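Local structure of Mll2253 protein (Mesorhizobium loti, 3Q63) at residues Gly59-Glu64 against Tyr76-Ala81. The protein is of unknown function but belongs to the AHA1 family of Bet v 1-like proteins and may bind a hydrophobic ligand or a partner protein. Numbering follows the deposited sequence.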
loop_
_atom_site.group_PDB
_atom_site.type_symbol
_atom_site.label_atom_id
_atom_site.label_comp_id
_atom_site.label_asym_id
_atom_site.label_seq_id
_atom_site.Cartn_x
_atom_site.Cartn_y
_atom_site.Cartn_z
ATOM N N GLY B 59 -2.193 5.036 -2.652
ATOM C CA GLY B 59 -2.958 4.890 -1.424
ATOM C C GLY B 59 -2.463 5.830 -0.346
ATOM O O GLY B 59 -1.271 6.133 -0.286
ATOM N N VAL B 60 -3.367 6.292 0.513
ATOM C CA VAL B 60 -2.979 7.220 1.574
ATOM C C VAL B 60 -3.879 7.099 2.789
ATOM O O VAL B 60 -5.064 6.817 2.667
ATOM C CB VAL B 60 -3.015 8.685 1.068
ATOM C CG1 VAL B 60 -4.385 9.024 0.558
ATOM C CG2 VAL B 60 -2.607 9.644 2.179
ATOM N N LEU B 61 -3.293 7.304 3.961
ATOM C CA LEU B 61 -4.012 7.250 5.220
ATOM C C LEU B 61 -3.858 8.596 5.908
ATOM O O LEU B 61 -2.827 9.257 5.759
ATOM C CB LEU B 61 -3.433 6.163 6.130
ATOM C CG LEU B 61 -3.769 4.721 5.766
ATOM C CD1 LEU B 61 -2.944 3.794 6.614
ATOM C CD2 LEU B 61 -5.250 4.477 5.956
ATOM N N ASP B 62 -4.887 8.998 6.651
ATOM C CA ASP B 62 -4.879 10.258 7.392
ATOM C C ASP B 62 -4.675 9.895 8.853
ATOM O O ASP B 62 -5.442 9.109 9.409
ATOM C CB ASP B 62 -6.215 10.973 7.250
ATOM C CG ASP B 62 -6.610 11.187 5.801
ATOM O OD1 ASP B 62 -7.826 11.316 5.533
ATOM O OD2 ASP B 62 -5.708 11.227 4.937
ATOM N N CYS B 63 -3.669 10.491 9.486
ATOM C CA CYS B 63 -3.368 10.173 10.878
ATOM C C CYS B 63 -3.196 11.380 11.790
ATOM O O CYS B 63 -2.913 12.495 11.341
ATOM C CB CYS B 63 -2.085 9.344 10.966
ATOM S SG CYS B 63 -1.923 8.028 9.767
ATOM N N GLU B 64 -3.348 11.127 13.085
ATOM C CA GLU B 64 -3.198 12.155 14.095
ATOM C C GLU B 64 -2.563 11.529 15.332
ATOM O O GLU B 64 -3.013 10.484 15.795
ATOM C CB GLU B 64 -4.560 12.734 14.464
ATOM C CG GLU B 64 -4.468 13.915 15.407
ATOM C CD GLU B 64 -5.731 14.110 16.220
ATOM O OE1 GLU B 64 -6.825 13.813 15.697
ATOM O OE2 GLU B 64 -5.626 14.572 17.378
ATOM N N TYR B 76 -1.683 6.780 17.574
ATOM C CA TYR B 76 -2.159 7.715 16.566
ATOM C C TYR B 76 -3.290 7.112 15.750
ATOM O O TYR B 76 -3.401 5.880 15.647
ATOM C CB TYR B 76 -1.030 8.181 15.626
ATOM C CG TYR B 76 -0.107 7.122 15.036
ATOM C CD1 TYR B 76 1.164 6.912 15.570
ATOM C CD2 TYR B 76 -0.466 6.400 13.894
ATOM C CE1 TYR B 76 2.064 6.018 14.983
ATOM C CE2 TYR B 76 0.425 5.501 13.297
ATOM C CZ TYR B 76 1.689 5.317 13.846
ATOM O OH TYR B 76 2.579 4.439 13.258
ATOM N N THR B 77 -4.137 7.979 15.193
ATOM C CA THR B 77 -5.256 7.531 14.368
ATOM C C THR B 77 -4.700 6.983 13.067
ATOM O O THR B 77 -3.605 7.348 12.632
ATOM C CB THR B 77 -6.240 8.683 14.019
ATOM O OG1 THR B 77 -5.499 9.790 13.488
ATOM C CG2 THR B 77 -7.032 9.131 15.247
ATOM N N TRP B 78 -5.488 6.111 12.455
ATOM C CA TRP B 78 -5.135 5.431 11.219
ATOM C C TRP B 78 -6.468 5.354 10.487
ATOM O O TRP B 78 -7.198 4.367 10.608
ATOM C CB TRP B 78 -4.605 4.052 11.603
ATOM C CG TRP B 78 -4.143 3.177 10.516
ATOM C CD1 TRP B 78 -4.916 2.502 9.612
ATOM C CD2 TRP B 78 -2.795 2.770 10.277
ATOM N NE1 TRP B 78 -4.127 1.691 8.834
ATOM C CE2 TRP B 78 -2.821 1.837 9.222
ATOM C CE3 TRP B 78 -1.565 3.102 10.859
ATOM C CZ2 TRP B 78 -1.662 1.229 8.734
ATOM C CZ3 TRP B 78 -0.410 2.497 10.376
ATOM C CH2 TRP B 78 -0.468 1.570 9.322
ATOM N N ASN B 79 -6.778 6.414 9.741
ATOM C CA ASN B 79 -8.055 6.536 9.037
ATOM C C ASN B 79 -8.011 6.739 7.544
ATOM O O ASN B 79 -7.017 7.189 6.979
ATOM C CB ASN B 79 -8.851 7.717 9.584
ATOM C CG ASN B 79 -9.014 7.678 11.083
ATOM O OD1 ASN B 79 -8.973 6.617 11.712
ATOM N ND2 ASN B 79 -9.235 8.847 11.667
ATOM N N LEU B 80 -9.141 6.455 6.914
ATOM C CA LEU B 80 -9.273 6.646 5.481
ATOM C C LEU B 80 -10.759 6.880 5.206
ATOM O O LEU B 80 -11.584 5.984 5.388
ATOM C CB LEU B 80 -8.735 5.408 4.757
ATOM C CG LEU B 80 -8.489 5.508 3.260
ATOM C CD1 LEU B 80 -7.270 4.678 2.875
ATOM C CD2 LEU B 80 -9.727 5.038 2.529
ATOM N N ALA B 81 -11.099 8.101 4.810
ATOM C CA ALA B 81 -12.487 8.439 4.520
ATOM C C ALA B 81 -12.865 7.908 3.142
ATOM O O ALA B 81 -12.234 8.251 2.139
ATOM C CB ALA B 81 -12.683 9.950 4.575
HETATM O O HOH W 1 -9.227 9.947 3.650
#
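Asn-79 O is approached by two groups of the facing strand: the amide N of Asp-62 bonds to it at 2.8 Å and almost straight (171° at the hydrogen), and Leu-61 CA adds a looser C-H···O contact. Asn-79 N returns a bond to Asp-62 O, which makes Asp-62 and Asn-79 an antiparallel hydrogen-bonded pair. The Asp-62 carboxylate extends the link: its OD1 accepts a hydrogen bond from a water, which in turn accepts one from Ala-81 N, while OD2 bonds to His-82 of the second subunit.

Toward Tyr-76 the pairing turns irregular. Thr-77 N gives Glu-64 O a good bond of 2.8 Å, but the return bond from Glu-64 N goes to the side chain, at 2.6 Å from Thr-77 OG1 and badly bent, hence weak. A chi1 of 51° sets that hydroxyl between its own N and carbonyl carbon, facing Glu-64. Thr-77 O is instead buried 3.0 Å from Cys-63 CB, with no polar partner in the model.

Alongside the backbone bonds, Leu-61 reaches across with both methyls. Leu-61 CD1 sits over one face of the Trp-78 indole, 3.5 Å from the centroid of the five-membered ring, a CH-pi contact. Leu-61 CD2 lies 3.7 Å from Leu-80 CD1, the two leucines meeting at about a right angle. Trp-78 NE1 donates to Trp-57 O of the second subunit, so an alanine here would probably leave that carbonyl without its donor and Leu-61 CD1 without the ring face it rests on.

The contact lies at the open end of the hairpin formed by strands 60-69 and 73-77, away from its turn, inside the curved antiparallel sheet of this AHA1-family, Bet v 1-like domain. Strand 50-54 flanks Leu-61 and Cys-63, strand 92-100 pairs with Tyr-76 through Val-93, and Trp-128 of the long helix 118-141 meets the Trp-78 ring.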